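Local coordinates for DUF1214 domain-containing protein (Burkholderia cenocepacia, PDB 6ANS) that is of unknown function but belongs to the DUF1214 family, pairs with a second copy of itself and holds a bound sodium ion, at residues Gln35-Ala38 with Asp39-Asp42; Ile210-Ile213 with Asp214-Arg218; Ser315-Tyr318 with Arg319-Asp322. One frame throughout, in Å; residues are numbered along the deposited sequence.

Interaction 1: Gln35-Ala38 with Asp39-Asp42; sequences QTWA and DFCD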
loop_
_atom_site.group_PDB
_atom_site.type_symbol
_atom_site.label_atom_id
_atom_site.label_comp_id
_atom_site.label_asym_id
_atom_site.label_seq_id
_atom_site.Cartn_x
_atom_site.Cartn_y
_atom_site.Cartn_z
ATOM N N GLN A 35 3.021 -24.690 -8.430
ATOM C CA GLN A 35 3.152 -24.397 -9.850
ATOM C C GLN A 35 2.643 -22.991 -10.165
ATOM O O GLN A 35 3.297 -22.235 -10.898
ATOM C CB GLN A 35 2.394 -25.456 -10.659
ATOM C CG GLN A 35 2.523 -25.301 -12.156
ATOM C CD GLN A 35 3.956 -25.454 -12.605
ATOM O OE1 GLN A 35 4.582 -26.500 -12.394
ATOM N NE2 GLN A 35 4.481 -24.424 -13.247
ATOM N N THR A 36 1.503 -22.601 -9.577
ATOM C CA THR A 36 0.960 -21.268 -9.834
ATOM C C THR A 36 1.937 -20.192 -9.392
ATOM O O THR A 36 2.114 -19.174 -10.082
ATOM C CB THR A 36 -0.377 -21.073 -9.109
ATOM O OG1 THR A 36 -1.256 -22.153 -9.423
ATOM C CG2 THR A 36 -1.026 -19.752 -9.537
ATOM N N TRP A 37 2.563 -20.389 -8.229
ATOM C CA TRP A 37 3.529 -19.414 -7.753
ATOM C C TRP A 37 4.691 -19.304 -8.726
ATOM O O TRP A 37 5.161 -18.200 -9.021
ATOM C CB TRP A 37 4.024 -19.789 -6.349
ATOM C CG TRP A 37 4.929 -18.740 -5.762
ATOM C CD1 TRP A 37 6.280 -18.820 -5.613
ATOM C CD2 TRP A 37 4.545 -17.441 -5.273
ATOM N NE1 TRP A 37 6.761 -17.662 -5.057
ATOM C CE2 TRP A 37 5.720 -16.800 -4.839
ATOM C CE3 TRP A 37 3.320 -16.766 -5.152
ATOM C CZ2 TRP A 37 5.716 -15.519 -4.301
ATOM C CZ3 TRP A 37 3.314 -15.487 -4.614
ATOM C CH2 TRP A 37 4.502 -14.877 -4.194
ATOM N N ALA A 38 5.163 -20.442 -9.249
ATOM C CA ALA A 38 6.230 -20.392 -10.241
ATOM C C ALA A 38 5.784 -19.625 -11.479
ATOM O O ALA A 38 6.496 -18.735 -11.963
ATOM C CB ALA A 38 6.671 -21.810 -10.613
ATOM N N ASP A 39 4.589 -19.945 -11.992
ATOM C CA ASP A 39 4.079 -19.262 -13.179
ATOM C C ASP A 39 3.893 -17.775 -12.928
ATOM O O ASP A 39 4.151 -16.951 -13.811
ATOM C CB ASP A 39 2.750 -19.882 -13.612
ATOM C CG ASP A 39 2.911 -21.290 -14.110
ATOM O OD1 ASP A 39 4.076 -21.737 -14.267
ATOM O OD2 ASP A 39 1.875 -21.957 -14.305
ATOM N N PHE A 40 3.406 -17.424 -11.736
ATOM C CA PHE A 40 3.259 -16.025 -11.331
ATOM C C PHE A 40 4.586 -15.275 -11.411
ATOM O O PHE A 40 4.674 -14.194 -12.016
ATOM C CB PHE A 40 2.671 -16.000 -9.915
ATOM C CG PHE A 40 2.698 -14.665 -9.239
ATOM C CD1 PHE A 40 1.693 -13.735 -9.480
ATOM C CD2 PHE A 40 3.668 -14.377 -8.274
ATOM C CE1 PHE A 40 1.692 -12.506 -8.825
ATOM C CE2 PHE A 40 3.667 -13.153 -7.591
ATOM C CZ PHE A 40 2.684 -12.220 -7.865
ATOM N N CYS A 41 5.635 -15.834 -10.805
ATOM C CA CYS A 41 6.930 -15.162 -10.822
ATOM C C CYS A 41 7.510 -15.104 -12.238
ATOM O O CYS A 41 8.086 -14.082 -12.635
ATOM C CB CYS A 41 7.885 -15.857 -9.841
ATOM S SG CYS A 41 7.325 -15.730 -8.102
ATOM N N ASP A 42 7.336 -16.169 -13.026
ATOM C CA ASP A 42 7.843 -16.163 -14.404
ATOM C C ASP A 42 7.110 -15.157 -15.291
ATOM O O ASP A 42 7.703 -14.606 -16.228
ATOM C CB ASP A 42 7.720 -17.552 -15.038
ATOM C CG ASP A 42 8.686 -18.556 -14.445
ATOM O OD1 ASP A 42 9.648 -18.140 -13.756
ATOM O OD2 ASP A 42 8.494 -19.763 -14.706
#
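W37, F40 and C41 meet on one side of the helix 35-46, a worked case of the i to i+3 and i to i+4 spacing that brings successive turns of an alpha helix together. With CG opposite the backbone N (chi1 -175°), the W37 indole leans along the helix, and both of its partners lie over the same face. F40 slides in with its CD2/CE2 side: CZ3 of W37 is 3.8 Å from CE2 of F40, and although the planes differ by only 28° the rings barely overlap. The C41 sulfur covers the other end of the indole, SG standing 3.9 Å from the centroid of the five-membered ring in a sulfur-aromatic contact. W37 NE1 hydrogen-bonds to L44 O of the second subunit, whose F67 ring the indole also meets. F40, by contrast, packs against A235 of helix 224-251.

Backbone bonds spaced i to i+4 run beneath all this, from D39 N to Q35 O at 2.8 Å through to D42 N on A38 O at 2.9 Å. The D42 carboxylate is engaged elsewhere, by a salt bridge to K45 of the second subunit. Q35 and D39 also meet. The Q35 chain folds at chi2 (62°) and brings its amide beside the carboxylate: NE2 donates to D39 OD1 at 2.9 Å, with OD1 lying in the amide plane while NE2 stands above the carboxylate plane.

Interaction 2: Ile210-Ile213 with Asp214-Arg218; sequences IERI and DAQAR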
loop_
_atom_site.group_PDB
_atom_site.type_symbol
_atom_site.label_atom_id
_atom_site.label_comp_id
_atom_site.label_asym_id
_atom_site.label_seq_id
_atom_site.Cartn_x
_atom_site.Cartn_y
_atom_site.Cartn_z
ATOM N N ILE A 210 -17.853 1.396 0.833
ATOM C CA ILE A 210 -18.653 0.584 -0.080
ATOM C C ILE A 210 -19.009 -0.714 0.629
ATOM O O ILE A 210 -18.150 -1.343 1.259
ATOM C CB ILE A 210 -17.924 0.318 -1.413
ATOM C CG1 ILE A 210 -18.823 -0.499 -2.355
ATOM C CG2 ILE A 210 -16.545 -0.347 -1.186
ATOM C CD1 ILE A 210 -18.261 -0.686 -3.715
ATOM N N GLU A 211 -20.274 -1.114 0.531
ATOM C CA GLU A 211 -20.699 -2.378 1.100
ATOM C C GLU A 211 -21.729 -3.028 0.183
ATOM O O GLU A 211 -22.378 -2.364 -0.626
ATOM C CB GLU A 211 -21.280 -2.189 2.500
ATOM C CG GLU A 211 -22.519 -1.321 2.525
ATOM C CD GLU A 211 -22.893 -0.854 3.929
ATOM O OE1 GLU A 211 -22.330 -1.381 4.916
ATOM O OE2 GLU A 211 -23.750 0.045 4.044
ATOM N N ARG A 212 -21.883 -4.339 0.330
ATOM C CA ARG A 212 -22.967 -5.041 -0.343
ATOM C C ARG A 212 -24.297 -4.644 0.278
ATOM O O ARG A 212 -24.388 -4.409 1.487
ATOM C CB ARG A 212 -22.779 -6.545 -0.220
ATOM C CG ARG A 212 -21.814 -7.108 -1.208
ATOM C CD ARG A 212 -22.513 -7.306 -2.526
ATOM N NE ARG A 212 -23.489 -8.384 -2.459
ATOM C CZ ARG A 212 -23.186 -9.669 -2.634
ATOM N NH1 ARG A 212 -21.928 -10.025 -2.866
ATOM N NH2 ARG A 212 -24.137 -10.594 -2.573
ATOM N N ILE A 213 -25.332 -4.537 -0.557
ATOM C CA ILE A 213 -26.600 -4.030 -0.050
ATOM C C ILE A 213 -27.238 -5.033 0.896
ATOM O O ILE A 213 -27.758 -4.657 1.955
ATOM C CB ILE A 213 -27.547 -3.635 -1.199
ATOM C CG1 ILE A 213 -27.252 -2.199 -1.650
ATOM C CG2 ILE A 213 -29.006 -3.837 -0.811
ATOM C CD1 ILE A 213 -28.228 -1.664 -2.688
ATOM N N ASP A 214 -27.228 -6.312 0.547
ATOM C CA ASP A 214 -27.809 -7.301 1.439
ATOM C C ASP A 214 -26.743 -7.790 2.406
ATOM O O ASP A 214 -25.611 -8.067 2.004
ATOM C CB ASP A 214 -28.448 -8.458 0.669
ATOM C CG ASP A 214 -29.936 -8.233 0.437
ATOM O OD1 ASP A 214 -30.569 -7.610 1.315
ATOM O OD2 ASP A 214 -30.474 -8.657 -0.611
ATOM N N ALA A 215 -27.106 -7.848 3.685
ATOM C CA ALA A 215 -26.170 -8.218 4.735
ATOM C C ALA A 215 -25.481 -9.536 4.402
ATOM O O ALA A 215 -26.131 -10.540 4.099
ATOM C CB ALA A 215 -26.910 -8.320 6.070
ATOM N N GLN A 216 -24.159 -9.518 4.439
ATOM C CA GLN A 216 -23.345 -10.666 4.076
ATOM C C GLN A 216 -22.912 -11.430 5.320
ATOM O O GLN A 216 -22.514 -10.830 6.321
ATOM C CB GLN A 216 -22.113 -10.211 3.297
ATOM C CG GLN A 216 -22.445 -9.443 2.039
ATOM C CD GLN A 216 -23.033 -10.335 0.969
ATOM O OE1 GLN A 216 -22.514 -11.416 0.693
ATOM N NE2 GLN A 216 -24.133 -9.895 0.372
ATOM N N ALA A 217 -22.995 -12.755 5.253
ATOM C CA ALA A 217 -22.352 -13.569 6.268
ATOM C C ALA A 217 -20.839 -13.392 6.173
ATOM O O ALA A 217 -20.310 -12.961 5.144
ATOM C CB ALA A 217 -22.736 -15.041 6.100
ATOM N N ARG A 218 -20.137 -13.720 7.265
ATOM C CA ARG A 218 -18.679 -13.611 7.314
ATOM C C ARG A 218 -18.038 -14.234 6.076
ATOM O O ARG A 218 -18.585 -15.190 5.509
ATOM C CB ARG A 218 -18.134 -14.282 8.579
HETATM O O HOH W 1 -26.325 -7.713 -1.481
#
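R212 and Q216 face each other across a short loop that leaves strand 207-212, and D214, between them, supplies the polar links. D214 comes first. Its backbone N gives a hydrogen bond to a water 2.6 Å away, and the same water accepts from R212 NE at 3.1 Å, lying at the edge of the guanidinium and in its plane; one solvent molecule thus joins D214, two residues past the strand, to R212 at its end. D214 O in turn takes a bond from Q216 NE2 at 2.9 Å. A215 turns its methyl away, and the chain continues to Q216. Here the side chain curls back, bent at chi2 (-71°), and lays its amide over one face of the guanidinium. CD sits 3.6 Å above the centre of that plane, but the planes are inclined by 50°, so this is an oblique cover and not a flat stack. Q216 NE2 comes within 3.0 Å of R212 NH2, donor to donor, so the two touch without bonding. R212 NH1 bonds to G87 O outside the loop, while Q216 rests on A88 and W89. Strand 207-212 is the outermost of its mixed sheet, beside strand 122-125, and the loop carries the chain on toward helix 224-251.

Interaction 3: Ser315-Tyr318 with Arg319-Asp322; sequences SLDY and RHFD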
loop_
_atom_site.group_PDB
_atom_site.type_symbol
_atom_site.label_atom_id
_atom_site.label_comp_id
_atom_site.label_asym_id
_atom_site.label_seq_id
_atom_site.Cartn_x
_atom_site.Cartn_y
_atom_site.Cartn_z
ATOM N N SER A 315 3.515 9.880 -13.641
ATOM C CA SER A 315 3.869 11.251 -13.296
ATOM C C SER A 315 5.220 11.261 -12.595
ATOM O O SER A 315 5.585 10.312 -11.893
ATOM C CB SER A 315 2.804 11.890 -12.395
ATOM O OG SER A 315 2.639 11.165 -11.188
ATOM N N LEU A 316 5.976 12.336 -12.804
ATOM C CA LEU A 316 7.204 12.536 -12.042
ATOM C C LEU A 316 6.861 12.735 -10.566
ATOM O O LEU A 316 5.681 12.758 -10.202
ATOM C CB LEU A 316 8.007 13.701 -12.620
ATOM C CG LEU A 316 8.472 13.484 -14.076
ATOM C CD1 LEU A 316 9.343 14.651 -14.545
ATOM C CD2 LEU A 316 9.205 12.156 -14.244
ATOM N N ASP A 317 7.861 12.844 -9.690
ATOM C CA ASP A 317 7.567 12.715 -8.262
ATOM C C ASP A 317 7.104 14.057 -7.707
ATOM O O ASP A 317 7.899 14.860 -7.209
ATOM C CB ASP A 317 8.771 12.175 -7.503
ATOM C CG ASP A 317 8.456 11.921 -6.018
ATOM O OD1 ASP A 317 7.303 12.167 -5.595
ATOM O OD2 ASP A 317 9.356 11.467 -5.283
ATOM N N TYR A 318 5.785 14.273 -7.727
ATOM C CA TYR A 318 5.248 15.559 -7.297
ATOM C C TYR A 318 5.360 15.806 -5.793
ATOM O O TYR A 318 5.003 16.906 -5.345
ATOM C CB TYR A 318 3.796 15.698 -7.734
ATOM C CG TYR A 318 2.917 14.513 -7.387
ATOM C CD1 TYR A 318 2.275 14.431 -6.153
ATOM C CD2 TYR A 318 2.745 13.465 -8.296
ATOM C CE1 TYR A 318 1.469 13.341 -5.833
ATOM C CE2 TYR A 318 1.956 12.368 -7.987
ATOM C CZ TYR A 318 1.315 12.307 -6.765
ATOM O OH TYR A 318 0.515 11.223 -6.467
ATOM N N ARG A 319 5.809 14.823 -5.000
ATOM C CA ARG A 319 6.147 15.118 -3.608
ATOM C C ARG A 319 7.350 16.042 -3.529
ATOM O O ARG A 319 7.487 16.803 -2.568
ATOM C CB ARG A 319 6.451 13.837 -2.825
ATOM C CG ARG A 319 5.282 12.883 -2.653
ATOM C CD ARG A 319 5.760 11.514 -2.133
ATOM N NE ARG A 319 6.835 10.931 -2.942
ATOM C CZ ARG A 319 7.477 9.794 -2.644
ATOM N NH1 ARG A 319 7.155 9.101 -1.554
ATOM N NH2 ARG A 319 8.463 9.352 -3.421
ATOM N N HIS A 320 8.230 15.998 -4.527
ATOM C CA HIS A 320 9.482 16.736 -4.442
ATOM C C HIS A 320 9.796 17.626 -5.625
ATOM O O HIS A 320 10.769 18.382 -5.549
ATOM C CB HIS A 320 10.657 15.769 -4.258
ATOM C CG HIS A 320 10.553 14.940 -3.024
ATOM N ND1 HIS A 320 10.145 13.622 -3.038
ATOM C CD2 HIS A 320 10.783 15.254 -1.729
ATOM C CE1 HIS A 320 10.146 13.156 -1.802
ATOM N NE2 HIS A 320 10.528 14.128 -0.990
ATOM N N PHE A 321 9.051 17.537 -6.717
ATOM C CA PHE A 321 9.308 18.345 -7.895
ATOM C C PHE A 321 7.993 18.959 -8.344
ATOM O O PHE A 321 6.927 18.362 -8.161
ATOM C CB PHE A 321 9.932 17.513 -9.043
ATOM C CG PHE A 321 11.215 16.816 -8.675
ATOM C CD1 PHE A 321 12.416 17.506 -8.655
ATOM C CD2 PHE A 321 11.221 15.458 -8.386
ATOM C CE1 PHE A 321 13.607 16.854 -8.323
ATOM C CE2 PHE A 321 12.401 14.798 -8.058
ATOM C CZ PHE A 321 13.598 15.495 -8.026
ATOM N N ASP A 322 8.077 20.154 -8.929
ATOM C CA ASP A 322 6.912 20.840 -9.491
ATOM C C ASP A 322 6.698 20.309 -10.905
ATOM O O ASP A 322 7.281 20.806 -11.869
ATOM C CB ASP A 322 7.126 22.352 -9.490
ATOM C CG ASP A 322 7.394 22.901 -8.101
ATOM O OD1 ASP A 322 6.721 22.456 -7.149
ATOM O OD2 ASP A 322 8.291 23.758 -7.952
HETATM O O HOH W 2 4.364 19.207 -6.430
#
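D317 gathers R319 and H320 around its carboxylate, and this is the tightly knit part of the contact. R319 approaches side-on with two nitrogens. NE donates to D317 OD1 at 3.0 Å, nearly straight and on the syn lone pair, while NH2 completes the salt bridge to D317 OD2, also at 3.0 Å, from above the carboxylate plane. H320 reaches the same oxygen from the opposite face: its ND1 lies 3.2 Å from D317 OD2, which sits in the plane of the imidazole, and ring and carboxylate stand almost perpendicular (89°). With two donors on each oxygen, the carboxylate is fixed in rotation.

The fourth of these bonds, R319 N to D317 OD1 at 3.1 Å, closes an Asx turn. Because D317 O also accepts from H320 N (2.9 Å) and F321 N (3.0 Å), the whole forms an Asx motif, in which the aspartate side chain takes the N-H of residue i+2 and its carbonyl those of i+3 and i+4. A chi1 of -175° swings the D317 carboxylate to the carbonyl side, toward the R319 N-H.

Beyond the turn the grip slackens. Apart from its backbone N, F321 gives D317 only a loose side-chain touch, CD2 lying 3.6 Å from D317 O, and its ring instead packs on P219 of the second subunit, whose W89 meets the H320 ring edge-to-face. Y318 and F321 come together chiefly through backbone: a water donates to Y318 O and F321 O alike, and beside it Y318 CA makes a CA-H...O contact with F321 O at 3.4 Å.

How the interactions relate
Within one chain the three contacts are separate: they follow one another in sequence, their centres are 33 to 39 Å apart, and even the nearest atoms of interactions 2 and 3 are about 21 Å from each other. All three touch the second subunit, but it is interactions 2 and 3 that meet across the interface. Interaction 1 presents W37 and D42 to the partner, with C41 packing on its own counterpart, whereas in interaction 2 R218 packs on F321 of the second subunit. In interaction 3 the Y318 side chain is about 11 Å from the sodium ion held at G103 and A104, and S315 OG bonds to K101 and D105, close to those residues in sequence.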